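Local atomic coordinates of cephalosporin acylase (Bacillus halodurans, PDB entry 2NLZ), a protein that is probably an N-terminal-nucleophile amidohydrolase of the gamma-glutamyltranspeptidase family, named a cephalosporin acylase, its natural substrate unsettled. Residues Q300-K305 / R496-Q501; Q227-F232 / Y238-D243; A50-A55 / G124-L129; Q480-F485 / E529-G534. The protein carries 1 engineered substitution. All blocks are in the same frame, centred on the assembly; numbering follows the deposited sequence.

Contact 1: residues Q300-K305 / R496-Q501; sequences QIEAMK and RGHKIQ
The ammonium group of K305, 4.0 Å (NZ to CE1) from the imidazole of H498, is gripped by several acceptors. Its NZ forms a salt bridge 2.5 Å long with OE1 of E302, one helical turn earlier, on the syn lone pair of the carboxylate. It also donates to the backbone oxygen of L346 and to a water 2.7 Å from NZ. That water lies 2.6 Å from H498 ND1 and so links the lysine to the ring across the contact. On its other nitrogen, NE2, the imidazole is hydrogen-bonded to ND1 of H298, which fixes its rotation. CE1 between the two nitrogens is the point that helix 300-305 approaches: E302 OE1 comes within 3.4 Å of it, and the carboxylate plane stands 76° from the ring. I301 adds the apolar part. Its CG2, set opposite the backbone N, reaches CE1 at 3.7 Å. With a carboxylate and an ammonium group both close by, the charge state of this buried histidine is probably shaped by their balance. E302 is anchored further, through OE2, by the backbone nitrogen of L346. H498 follows G497, whose positive phi makes it the C-prime residue of the Schellman motif closing helix 487-495, just before the chain enters strand 499-502.

Contact 2: residues Q227-F232 / Y238-D243; sequences QIHAFF and YLTKED
A capping box formed by T240 and D243 starts helix 241-245, and this helix start lies against H229 and F232 of helix 223-234. T240 is the N-cap. Its OG1, rotated between the backbone N and the carbonyl carbon (chi1 65°), accepts from D243 N at 3.2 Å, while its own backbone N donates to D243 OD2, also at 3.2 Å. The second of these bonds meets the carboxylate on its anti side. The other carboxylate oxygen, OD1, takes the backbone nitrogen of M93, so a neighbouring loop holds D243 in place for the cap. The imidazole of H229 covers this corner. With CG directed away from its backbone N (chi1 169°), the ring swings out to the turn and has the alpha carbon of T240 at its edge, 3.3 Å from ND1. K241 lies over one face, making a CH-pi contact in which CG stands 4.0 Å from the ring centroid, and its extended chain runs on until CE passes CD2. The two segments come from consecutive helices, the later part of 223-234 and the start of 241-245, joined by a short link, and the inner side of this corner is apolar. L239 places CB over the face of the F232 ring, 4.0 Å from its centroid, in a second CH-pi contact. The branch ending in CD1 turns instead to CG2 of I228, 3.7 Å away. Beyond them L239 packs on V119, and both I228 and L239 touch L244 of helix 241-245.

Contact 3: residues A50-A55 / G124-L129; sequences AAIATA and GAWAEL
The indole of W126 is met obliquely by helix 50-55: A55 puts its CB 4.0 Å from NE1, and I52 brings CG2 toward the base of the ring, 4.1 Å from W126 CB. The indole NH is buried and has a polar partner, since NE1 donates to OE1 of Q375 on strand 370-376, a bond that fixes which way the ring points. I52 is the residue of helix 50-55 that enters most deeply. Its CG1 branch lies opposite the carbonyl carbon (chi1 -60°) and carries CD1 across to the other helix, where it lies 3.5 Å from the carbonyl oxygen of W126 and 3.7 Å from CB of L129. I52 and L129 run alongside each other in antiparallel sense, and CD1 touches residues one turn apart on helix 124-129. The closest alpha carbons of the two segments, those of I52 and W126, are 6.0 Å apart. On the side of helix 50-55 away from these contacts, T54 OG1 donates to A50 O at 2.6 Å, and T54 N reaches the same oxygen from the opposite face of the carbonyl plane. The local axes run nearly antiparallel at 158° and pass 10.1 Å apart. Consistent with the alpha-beta-beta-alpha architecture of Ntn hydrolases, helices 47-61 and 122-133 form a layer on strands 370-376 and 359-365, where A55 touches F373 and L361 and L129 reaches F373, while helix 31-42 packs on A50, A53 and T54.

Contact 4: residues Q480-F485 / E529-G534; sequences QVEPTF and EPRTDG
R531 and E482 form a two-nitrogen, side-on salt bridge. R531 NE donates to E482 OE1 at 2.7 Å, nearly straight at 177° and in the guanidinium plane; NH2 donates to OE2 at 2.9 Å, more bent, with that oxygen tilted out of the plane. The two chains reach toward each other, each stretched out to its charged end. The flat groups are turned 35° from each other, consistent with the more bent second bond. At the other side of the guanidinium, NH1 donates in plane to the syn lone pair of E529 OE1 at 2.7 Å; NH1 also bonds to the backbone oxygen of L466. The anti lone pair of E529 OE1 takes the backbone N of R531 at 2.8 Å, so E529 holds R531, two residues on, by its backbone N and by its guanidinium. Its OE2 is in turn bridged to R470. Further out, V481 CG1 lies over the F485 ring, 3.8 Å above its plane, and Y297 meets that ring edge-to-face. P530 packs against S14 of a third subunit. The result is a salt-bridge network of E482, R531 and E529 that joins two type I beta turns, 482-485 and 529-532.

From the N terminus, contact 3 comes first, pairing helix 47-61 with helix 122-133 and closing a loop of 68 residues. Contact 2 follows as a local closure of five residues, about 10 Å from contact 3 at the nearest atoms. Contact 1 then spans 190 residues between helix 294-314 and the start of strand 499-502; contact 4 spans 43, from the end of strand 478-481 to the loop between strands 524-528 and 535-538. These two cross, since 480-485 lies within the contact 1 loop and 529-534 beyond it. They meet where Q501 O and V481 N are 2.8 Å apart, probably hydrogen-bonded. Contacts 2 and 3 lie across the chain's centre from contacts 1 and 4.

Contact 1: residues Q300-K305 / R496-Q501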
loop_
_atom_site.group_PDB
_atom_site.type_symbol
_atom_site.label_atom_id
_atom_site.label_comp_id
_atom_site.label_asym_id
_atom_site.label_seq_id
_atom_site.Cartn_x
_atom_site.Cartn_y
_atom_site.Cartn_z
ATOM N N GLN D 300 19.732 8.920 12.399
ATOM C CA GLN D 300 19.357 7.882 13.361
ATOM C C GLN D 300 20.376 6.757 13.316
ATOM O O GLN D 300 21.094 6.541 14.288
ATOM C CB GLN D 300 17.969 7.293 13.063
ATOM C CG GLN D 300 16.789 8.144 13.473
ATOM C CD GLN D 300 15.447 7.448 13.263
ATOM O OE1 GLN D 300 15.174 6.934 12.189
ATOM N NE2 GLN D 300 14.601 7.448 14.289
ATOM N N ILE D 301 20.443 6.075 12.170
ATOM C CA ILE D 301 21.293 4.886 11.957
ATOM C C ILE D 301 22.787 5.150 12.223
ATOM O O ILE D 301 23.462 4.342 12.866
ATOM C CB ILE D 301 21.080 4.275 10.526
ATOM C CG1 ILE D 301 19.663 3.725 10.376
ATOM C CG2 ILE D 301 22.057 3.151 10.228
ATOM C CD1 ILE D 301 19.195 3.605 8.935
ATOM N N GLU D 302 23.293 6.291 11.761
ATOM C CA GLU D 302 24.697 6.627 11.999
ATOM C C GLU D 302 25.038 6.845 13.469
ATOM O O GLU D 302 26.028 6.300 13.955
ATOM C CB GLU D 302 25.117 7.829 11.165
ATOM C CG GLU D 302 25.061 7.588 9.664
ATOM C CD GLU D 302 26.107 6.601 9.160
ATOM O OE1 GLU D 302 25.956 5.374 9.370
ATOM O OE2 GLU D 302 27.074 7.068 8.521
ATOM N N ALA D 303 24.206 7.626 14.163
ATOM C CA ALA D 303 24.364 7.896 15.599
ATOM C C ALA D 303 24.315 6.613 16.412
ATOM O O ALA D 303 25.153 6.374 17.289
ATOM C CB ALA D 303 23.295 8.874 16.088
ATOM N N MET D 304 23.330 5.780 16.101
ATOM C CA MET D 304 23.187 4.498 16.765
ATOM C C MET D 304 24.458 3.689 16.603
ATOM O O MET D 304 24.970 3.144 17.576
ATOM C CB MET D 304 21.973 3.727 16.225
ATOM C CG MET D 304 21.732 2.361 16.876
ATOM S SD MET D 304 21.884 2.356 18.678
ATOM C CE MET D 304 20.496 3.379 19.159
ATOM N N LYS D 305 24.967 3.641 15.377
ATOM C CA LYS D 305 26.163 2.876 15.066
ATOM C C LYS D 305 27.333 3.267 15.948
ATOM O O LYS D 305 27.944 2.400 16.562
ATOM C CB LYS D 305 26.524 2.999 13.585
ATOM C CG LYS D 305 25.818 1.976 12.713
ATOM C CD LYS D 305 25.681 2.454 11.282
ATOM C CE LYS D 305 26.998 2.392 10.530
ATOM N NZ LYS D 305 26.882 3.032 9.186
ATOM N N ARG D 496 23.618 6.035 -0.411
ATOM C CA ARG D 496 24.474 6.677 0.589
ATOM C C ARG D 496 25.395 5.677 1.294
ATOM O O ARG D 496 26.069 6.014 2.269
ATOM C CB ARG D 496 23.641 7.464 1.601
ATOM C CG ARG D 496 23.054 8.740 1.026
ATOM C CD ARG D 496 22.039 9.329 1.974
ATOM N NE ARG D 496 22.640 10.189 2.989
ATOM C CZ ARG D 496 22.329 11.471 3.160
ATOM N NH1 ARG D 496 21.417 12.047 2.380
ATOM N NH2 ARG D 496 22.920 12.180 4.115
ATOM N N GLY D 497 25.423 4.445 0.801
ATOM C CA GLY D 497 26.441 3.494 1.239
ATOM C C GLY D 497 25.992 2.378 2.158
ATOM O O GLY D 497 26.730 1.406 2.354
ATOM N N HIS D 498 24.791 2.511 2.717
ATOM C CA HIS D 498 24.258 1.511 3.642
ATOM C C HIS D 498 23.960 0.196 2.942
ATOM O O HIS D 498 23.325 0.178 1.883
ATOM C CB HIS D 498 22.976 2.016 4.305
ATOM C CG HIS D 498 23.179 3.184 5.216
ATOM N ND1 HIS D 498 23.597 3.047 6.522
ATOM C CD2 HIS D 498 23.003 4.510 5.017
ATOM C CE1 HIS D 498 23.673 4.239 7.086
ATOM N NE2 HIS D 498 23.319 5.144 6.194
ATOM N N LYS D 499 24.419 -0.905 3.535
ATOM C CA LYS D 499 24.071 -2.237 3.044
ATOM C C LYS D 499 22.723 -2.635 3.628
ATOM O O LYS D 499 22.654 -3.348 4.623
ATOM C CB LYS D 499 25.143 -3.271 3.414
ATOM C CG LYS D 499 26.541 -3.046 2.810
ATOM C CD LYS D 499 26.639 -3.516 1.354
ATOM C CE LYS D 499 27.949 -3.073 0.695
ATOM N NZ LYS D 499 27.971 -1.619 0.340
ATOM N N ILE D 500 21.654 -2.148 3.004
ATOM C CA ILE D 500 20.287 -2.361 3.481
ATOM C C ILE D 500 19.748 -3.708 3.015
ATOM O O ILE D 500 19.886 -4.075 1.846
ATOM C CB ILE D 500 19.328 -1.234 3.005
ATOM C CG1 ILE D 500 19.790 0.132 3.514
ATOM C CG2 ILE D 500 17.887 -1.510 3.439
ATOM C CD1 ILE D 500 19.480 0.389 4.971
ATOM N N GLN D 501 19.154 -4.439 3.954
ATOM C CA GLN D 501 18.452 -5.679 3.669
ATOM C C GLN D 501 17.039 -5.702 4.269
ATOM O O GLN D 501 16.854 -5.549 5.486
ATOM C CB GLN D 501 19.239 -6.867 4.201
ATOM C CG GLN D 501 18.608 -8.202 3.832
ATOM C CD GLN D 501 19.154 -9.365 4.641
ATOM O OE1 GLN D 501 18.986 -10.523 4.258
ATOM N NE2 GLN D 501 19.808 -9.065 5.764
HETATM O O HOH W 1 25.117 1.447 7.853
#

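Contact 2: residues Q227-F232 / Y238-D243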
loop_
_atom_site.group_PDB
_atom_site.type_symbol
_atom_site.label_atom_id
_atom_site.label_comp_id
_atom_site.label_asym_id
_atom_site.label_seq_id
_atom_site.Cartn_x
_atom_site.Cartn_y
_atom_site.Cartn_z
ATOM N N GLN D 227 18.422 -27.895 45.412
ATOM C CA GLN D 227 18.079 -28.680 44.225
ATOM C C GLN D 227 18.814 -28.191 42.991
ATOM O O GLN D 227 19.194 -28.987 42.132
ATOM C CB GLN D 227 16.582 -28.625 43.959
ATOM C CG GLN D 227 15.764 -29.469 44.896
ATOM C CD GLN D 227 14.326 -29.597 44.443
ATOM O OE1 GLN D 227 13.402 -29.294 45.196
ATOM N NE2 GLN D 227 14.126 -30.039 43.205
ATOM N N ILE D 228 18.990 -26.876 42.908
ATOM C CA ILE D 228 19.720 -26.240 41.820
ATOM C C ILE D 228 21.195 -26.608 41.913
ATOM O O ILE D 228 21.793 -27.019 40.923
ATOM C CB ILE D 228 19.552 -24.696 41.838
ATOM C CG1 ILE D 228 18.122 -24.302 41.482
ATOM C CG2 ILE D 228 20.491 -24.034 40.853
ATOM C CD1 ILE D 228 17.783 -22.882 41.867
ATOM N N HIS D 229 21.764 -26.479 43.109
ATOM C CA HIS D 229 23.175 -26.798 43.349
ATOM C C HIS D 229 23.501 -28.254 43.027
ATOM O O HIS D 229 24.543 -28.537 42.433
ATOM C CB HIS D 229 23.571 -26.462 44.795
ATOM C CG HIS D 229 24.916 -26.988 45.200
ATOM N ND1 HIS D 229 26.092 -26.345 44.884
ATOM C CD2 HIS D 229 25.269 -28.095 45.898
ATOM C CE1 HIS D 229 27.112 -27.033 45.365
ATOM N NE2 HIS D 229 26.639 -28.100 45.983
ATOM N N ALA D 230 22.597 -29.158 43.405
ATOM C CA ALA D 230 22.817 -30.593 43.270
ATOM C C ALA D 230 22.849 -31.019 41.814
ATOM O O ALA D 230 23.667 -31.851 41.428
ATOM C CB ALA D 230 21.754 -31.378 44.035
ATOM N N PHE D 231 21.963 -30.445 41.008
ATOM C CA PHE D 231 21.888 -30.794 39.591
ATOM C C PHE D 231 23.106 -30.292 38.800
ATOM O O PHE D 231 23.573 -30.958 37.867
ATOM C CB PHE D 231 20.590 -30.272 38.970
ATOM C CG PHE D 231 20.363 -30.750 37.561
ATOM C CD1 PHE D 231 19.962 -32.058 37.308
ATOM C CD2 PHE D 231 20.560 -29.899 36.486
ATOM C CE1 PHE D 231 19.747 -32.505 36.014
ATOM C CE2 PHE D 231 20.361 -30.344 35.193
ATOM C CZ PHE D 231 19.950 -31.651 34.959
ATOM N N PHE D 232 23.608 -29.120 39.179
ATOM C CA PHE D 232 24.791 -28.537 38.550
ATOM C C PHE D 232 26.068 -29.278 38.936
ATOM O O PHE D 232 26.932 -29.518 38.090
ATOM C CB PHE D 232 24.900 -27.044 38.880
ATOM C CG PHE D 232 24.148 -26.168 37.925
ATOM C CD1 PHE D 232 24.822 -25.439 36.954
ATOM C CD2 PHE D 232 22.761 -26.096 37.971
ATOM C CE1 PHE D 232 24.129 -24.638 36.056
ATOM C CE2 PHE D 232 22.054 -25.298 37.071
ATOM C CZ PHE D 232 22.743 -24.569 36.113
ATOM N N TYR D 238 29.261 -24.828 37.342
ATOM C CA TYR D 238 30.051 -23.945 38.198
ATOM C C TYR D 238 29.172 -23.263 39.243
ATOM O O TYR D 238 29.672 -22.700 40.225
ATOM C CB TYR D 238 30.810 -22.911 37.357
ATOM C CG TYR D 238 31.864 -23.521 36.458
ATOM C CD1 TYR D 238 33.157 -23.747 36.917
ATOM C CD2 TYR D 238 31.562 -23.877 35.148
ATOM C CE1 TYR D 238 34.118 -24.313 36.096
ATOM C CE2 TYR D 238 32.513 -24.445 34.317
ATOM C CZ TYR D 238 33.790 -24.660 34.794
ATOM O OH TYR D 238 34.739 -25.227 33.961
ATOM N N LEU D 239 27.862 -23.342 39.028
ATOM C CA LEU D 239 26.874 -22.739 39.904
ATOM C C LEU D 239 26.737 -23.491 41.235
ATOM O O LEU D 239 26.418 -24.680 41.257
ATOM C CB LEU D 239 25.536 -22.706 39.172
ATOM C CG LEU D 239 24.625 -21.485 39.315
ATOM C CD1 LEU D 239 23.383 -21.803 40.106
ATOM C CD2 LEU D 239 25.369 -20.335 39.933
ATOM N N THR D 240 26.984 -22.796 42.344
ATOM C CA THR D 240 26.924 -23.419 43.664
ATOM C C THR D 240 25.834 -22.809 44.540
ATOM O O THR D 240 25.237 -21.790 44.173
ATOM C CB THR D 240 28.270 -23.304 44.414
ATOM O OG1 THR D 240 28.555 -21.925 44.688
ATOM C CG2 THR D 240 29.410 -23.920 43.600
ATOM N N LYS D 241 25.585 -23.446 45.690
ATOM C CA LYS D 241 24.707 -22.924 46.737
ATOM C C LYS D 241 25.125 -21.518 47.100
ATOM O O LYS D 241 24.294 -20.613 47.153
ATOM C CB LYS D 241 24.831 -23.761 48.006
ATOM C CG LYS D 241 24.004 -25.014 48.078
ATOM C CD LYS D 241 24.324 -25.745 49.374
ATOM C CE LYS D 241 24.036 -27.233 49.274
ATOM N NZ LYS D 241 24.635 -27.986 50.414
ATOM N N GLU D 242 26.426 -21.353 47.346
ATOM C CA GLU D 242 26.990 -20.112 47.875
ATOM C C GLU D 242 26.940 -18.959 46.882
ATOM O O GLU D 242 26.914 -17.792 47.285
ATOM C CB GLU D 242 28.421 -20.339 48.372
ATOM C CG GLU D 242 28.500 -21.155 49.653
ATOM C CD GLU D 242 29.589 -22.212 49.599
ATOM O OE1 GLU D 242 30.775 -21.866 49.785
ATOM O OE2 GLU D 242 29.254 -23.395 49.373
ATOM N N ASP D 243 26.926 -19.290 45.592
ATOM C CA ASP D 243 26.742 -18.296 44.538
ATOM C C ASP D 243 25.350 -17.695 44.632
ATOM O O ASP D 243 25.183 -16.478 44.578
ATOM C CB ASP D 243 26.945 -18.930 43.167
ATOM C CG ASP D 243 28.405 -19.052 42.792
ATOM O OD1 ASP D 243 29.167 -18.101 43.068
ATOM O OD2 ASP D 243 28.783 -20.096 42.213
#

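Contact 3: residues A50-A55 / G124-L129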
loop_
_atom_site.group_PDB
_atom_site.type_symbol
_atom_site.label_atom_id
_atom_site.label_comp_id
_atom_site.label_asym_id
_atom_site.label_seq_id
_atom_site.Cartn_x
_atom_site.Cartn_y
_atom_site.Cartn_z
ATOM N N ALA D 50 1.216 -5.404 40.324
ATOM C CA ALA D 50 0.788 -5.830 38.982
ATOM C C ALA D 50 1.944 -6.255 38.075
ATOM O O ALA D 50 1.815 -7.205 37.306
ATOM C CB ALA D 50 -0.041 -4.741 38.311
ATOM N N ALA D 51 3.066 -5.542 38.176
ATOM C CA ALA D 51 4.244 -5.841 37.399
ATOM C C ALA D 51 4.762 -7.226 37.764
ATOM O O ALA D 51 5.065 -8.032 36.884
ATOM C CB ALA D 51 5.297 -4.792 37.640
ATOM N N ILE D 52 4.842 -7.499 39.065
ATOM C CA ILE D 52 5.282 -8.802 39.569
ATOM C C ILE D 52 4.292 -9.880 39.135
ATOM O O ILE D 52 4.691 -10.942 38.688
ATOM C CB ILE D 52 5.475 -8.787 41.102
ATOM C CG1 ILE D 52 6.529 -7.749 41.500
ATOM C CG2 ILE D 52 5.908 -10.145 41.615
ATOM C CD1 ILE D 52 6.479 -7.334 42.963
ATOM N N ALA D 53 3.005 -9.581 39.219
ATOM C CA ALA D 53 1.983 -10.524 38.775
ATOM C C ALA D 53 2.209 -10.944 37.330
ATOM O O ALA D 53 2.273 -12.130 37.006
ATOM C CB ALA D 53 0.598 -9.926 38.939
ATOM N N THR D 54 2.360 -9.942 36.479
ATOM C CA THR D 54 2.563 -10.127 35.061
ATOM C C THR D 54 3.897 -10.801 34.732
ATOM O O THR D 54 3.970 -11.600 33.804
ATOM C CB THR D 54 2.498 -8.768 34.353
ATOM O OG1 THR D 54 1.361 -8.034 34.833
ATOM C CG2 THR D 54 2.390 -8.950 32.852
ATOM N N ALA D 55 4.945 -10.477 35.488
ATOM C CA ALA D 55 6.271 -11.020 35.216
ATOM C C ALA D 55 6.282 -12.509 35.478
ATOM O O ALA D 55 6.713 -13.299 34.633
ATOM C CB ALA D 55 7.318 -10.327 36.063
ATOM N N GLY D 124 14.598 -12.997 43.052
ATOM C CA GLY D 124 14.988 -12.046 44.094
ATOM C C GLY D 124 14.490 -10.645 43.802
ATOM O O GLY D 124 14.052 -9.922 44.709
ATOM N N ALA D 125 14.550 -10.267 42.527
ATOM C CA ALA D 125 14.013 -8.986 42.082
ATOM C C ALA D 125 12.512 -8.881 42.323
ATOM O O ALA D 125 12.019 -7.818 42.671
ATOM C CB ALA D 125 14.337 -8.753 40.626
ATOM N N TRP D 126 11.797 -9.986 42.150
ATOM C CA TRP D 126 10.372 -10.015 42.443
ATOM C C TRP D 126 10.144 -9.663 43.905
ATOM O O TRP D 126 9.430 -8.716 44.214
ATOM C CB TRP D 126 9.761 -11.393 42.149
ATOM C CG TRP D 126 9.867 -11.867 40.724
ATOM C CD1 TRP D 126 9.984 -11.096 39.606
ATOM C CD2 TRP D 126 9.827 -13.229 40.269
ATOM N NE1 TRP D 126 10.049 -11.894 38.484
ATOM C CE2 TRP D 126 9.949 -13.206 38.865
ATOM C CE3 TRP D 126 9.703 -14.467 40.916
ATOM C CZ2 TRP D 126 9.954 -14.376 38.093
ATOM C CZ3 TRP D 126 9.717 -15.625 40.149
ATOM C CH2 TRP D 126 9.837 -15.568 38.753
ATOM N N ALA D 127 10.772 -10.429 44.791
ATOM C CA ALA D 127 10.626 -10.268 46.240
ATOM C C ALA D 127 10.962 -8.862 46.743
ATOM O O ALA D 127 10.168 -8.260 47.479
ATOM C CB ALA D 127 11.466 -11.299 46.969
ATOM N N GLU D 128 12.131 -8.353 46.346
ATOM C CA GLU D 128 12.559 -7.010 46.725
ATOM C C GLU D 128 11.624 -5.913 46.219
ATOM O O GLU D 128 11.430 -4.903 46.896
ATOM C CB GLU D 128 13.986 -6.729 46.253
ATOM C CG GLU D 128 15.051 -6.871 47.346
ATOM C CD GLU D 128 15.089 -5.705 48.324
ATOM O OE1 GLU D 128 14.896 -4.549 47.902
ATOM O OE2 GLU D 128 15.328 -5.955 49.522
ATOM N N LEU D 129 11.053 -6.119 45.038
ATOM C CA LEU D 129 10.108 -5.174 44.469
ATOM C C LEU D 129 8.840 -5.149 45.313
ATOM O O LEU D 129 8.286 -4.082 45.573
ATOM C CB LEU D 129 9.781 -5.575 43.035
ATOM C CG LEU D 129 9.712 -4.540 41.913
ATOM C CD1 LEU D 129 10.430 -3.264 42.263
ATOM C CD2 LEU D 129 10.322 -5.149 40.660
#

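Contact 4: residues Q480-F485 / E529-G534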
loop_
_atom_site.group_PDB
_atom_site.type_symbol
_atom_site.label_atom_id
_atom_site.label_comp_id
_atom_site.label_asym_id
_atom_site.label_seq_id
_atom_site.Cartn_x
_atom_site.Cartn_y
_atom_site.Cartn_z
ATOM N N GLN D 480 19.320 -4.013 8.692
ATOM C CA GLN D 480 18.077 -4.694 8.342
ATOM C C GLN D 480 16.885 -3.758 8.489
ATOM O O GLN D 480 16.815 -3.004 9.467
ATOM C CB GLN D 480 17.872 -5.888 9.256
ATOM C CG GLN D 480 19.058 -6.834 9.278
ATOM C CD GLN D 480 18.794 -8.104 10.060
ATOM O OE1 GLN D 480 19.246 -9.179 9.680
ATOM N NE2 GLN D 480 18.067 -7.985 11.158
ATOM N N VAL D 481 15.957 -3.791 7.521
ATOM C CA VAL D 481 14.685 -3.046 7.639
ATOM C C VAL D 481 13.454 -3.937 7.445
ATOM O O VAL D 481 13.553 -5.053 6.924
ATOM C CB VAL D 481 14.602 -1.819 6.685
ATOM C CG1 VAL D 481 15.760 -0.851 6.940
ATOM C CG2 VAL D 481 14.541 -2.253 5.198
ATOM N N GLU D 482 12.297 -3.434 7.869
ATOM C CA GLU D 482 11.034 -4.171 7.779
ATOM C C GLU D 482 10.404 -4.098 6.395
ATOM O O GLU D 482 10.624 -3.132 5.666
ATOM C CB GLU D 482 10.048 -3.632 8.812
ATOM C CG GLU D 482 10.278 -4.171 10.209
ATOM C CD GLU D 482 9.151 -3.850 11.167
ATOM O OE1 GLU D 482 8.329 -4.762 11.437
ATOM O OE2 GLU D 482 9.093 -2.692 11.639
ATOM N N PRO D 483 9.599 -5.114 6.031
ATOM C CA PRO D 483 8.886 -5.120 4.747
ATOM C C PRO D 483 8.095 -3.837 4.506
ATOM O O PRO D 483 7.843 -3.462 3.357
ATOM C CB PRO D 483 7.910 -6.285 4.905
ATOM C CG PRO D 483 8.559 -7.190 5.855
ATOM C CD PRO D 483 9.316 -6.332 6.812
ATOM N N THR D 484 7.728 -3.179 5.604
ATOM C CA THR D 484 6.891 -1.992 5.587
ATOM C C THR D 484 7.742 -0.716 5.681
ATOM O O THR D 484 7.211 0.394 5.657
ATOM C CB THR D 484 5.816 -2.083 6.703
ATOM O OG1 THR D 484 5.115 -0.841 6.820
ATOM C CG2 THR D 484 6.458 -2.441 8.048
ATOM N N PHE D 485 9.062 -0.877 5.771
ATOM C CA PHE D 485 9.982 0.258 5.648
ATOM C C PHE D 485 9.885 0.824 4.234
ATOM O O PHE D 485 10.028 0.080 3.261
ATOM C CB PHE D 485 11.420 -0.168 5.925
ATOM C CG PHE D 485 12.360 0.977 6.139
ATOM C CD1 PHE D 485 13.020 1.570 5.067
ATOM C CD2 PHE D 485 12.600 1.457 7.417
ATOM C CE1 PHE D 485 13.895 2.643 5.264
ATOM C CE2 PHE D 485 13.471 2.520 7.625
ATOM C CZ PHE D 485 14.116 3.118 6.541
ATOM N N GLU D 529 2.546 -3.968 21.216
ATOM C CA GLU D 529 3.198 -4.495 20.014
ATOM C C GLU D 529 2.228 -5.172 19.049
ATOM O O GLU D 529 1.642 -6.186 19.387
ATOM C CB GLU D 529 4.283 -5.499 20.412
ATOM C CG GLU D 529 4.980 -6.135 19.232
ATOM C CD GLU D 529 5.599 -5.105 18.335
ATOM O OE1 GLU D 529 5.144 -5.003 17.173
ATOM O OE2 GLU D 529 6.507 -4.381 18.804
ATOM N N PRO D 530 2.052 -4.611 17.845
ATOM C CA PRO D 530 1.172 -5.274 16.891
ATOM C C PRO D 530 1.784 -6.534 16.254
ATOM O O PRO D 530 1.042 -7.424 15.848
ATOM C CB PRO D 530 0.910 -4.190 15.847
ATOM C CG PRO D 530 2.081 -3.290 15.924
ATOM C CD PRO D 530 2.595 -3.345 17.319
ATOM N N ARG D 531 3.110 -6.631 16.198
ATOM C CA ARG D 531 3.765 -7.785 15.567
ATOM C C ARG D 531 3.613 -9.139 16.290
ATOM O O ARG D 531 4.155 -10.149 15.834
ATOM C CB ARG D 531 5.243 -7.493 15.334
ATOM C CG ARG D 531 5.483 -6.394 14.338
ATOM C CD ARG D 531 6.871 -5.825 14.493
ATOM N NE ARG D 531 7.045 -4.572 13.759
ATOM C CZ ARG D 531 6.605 -3.384 14.168
ATOM N NH1 ARG D 531 5.936 -3.267 15.303
ATOM N NH2 ARG D 531 6.823 -2.311 13.429
ATOM N N THR D 532 2.872 -9.159 17.396
ATOM C CA THR D 532 2.741 -10.351 18.217
ATOM C C THR D 532 1.372 -10.401 18.916
ATOM O O THR D 532 0.552 -9.497 18.743
ATOM C CB THR D 532 3.907 -10.433 19.240
ATOM O OG1 THR D 532 3.942 -11.725 19.854
ATOM C CG2 THR D 532 3.779 -9.365 20.313
ATOM N N ASP D 533 1.119 -11.487 19.655
ATOM C CA ASP D 533 -0.022 -11.596 20.563
ATOM C C ASP D 533 0.301 -10.691 21.716
ATOM O O ASP D 533 1.448 -10.600 22.118
ATOM C CB ASP D 533 -0.157 -13.009 21.133
ATOM C CG ASP D 533 -0.207 -14.085 20.073
ATOM O OD1 ASP D 533 -1.128 -14.069 19.231
ATOM O OD2 ASP D 533 0.669 -14.974 20.112
ATOM N N GLY D 534 -0.693 -10.032 22.277
ATOM C CA GLY D 534 -0.429 -9.122 23.385
ATOM C C GLY D 534 -1.568 -8.151 23.608
ATOM O O GLY D 534 -2.551 -8.129 22.847
#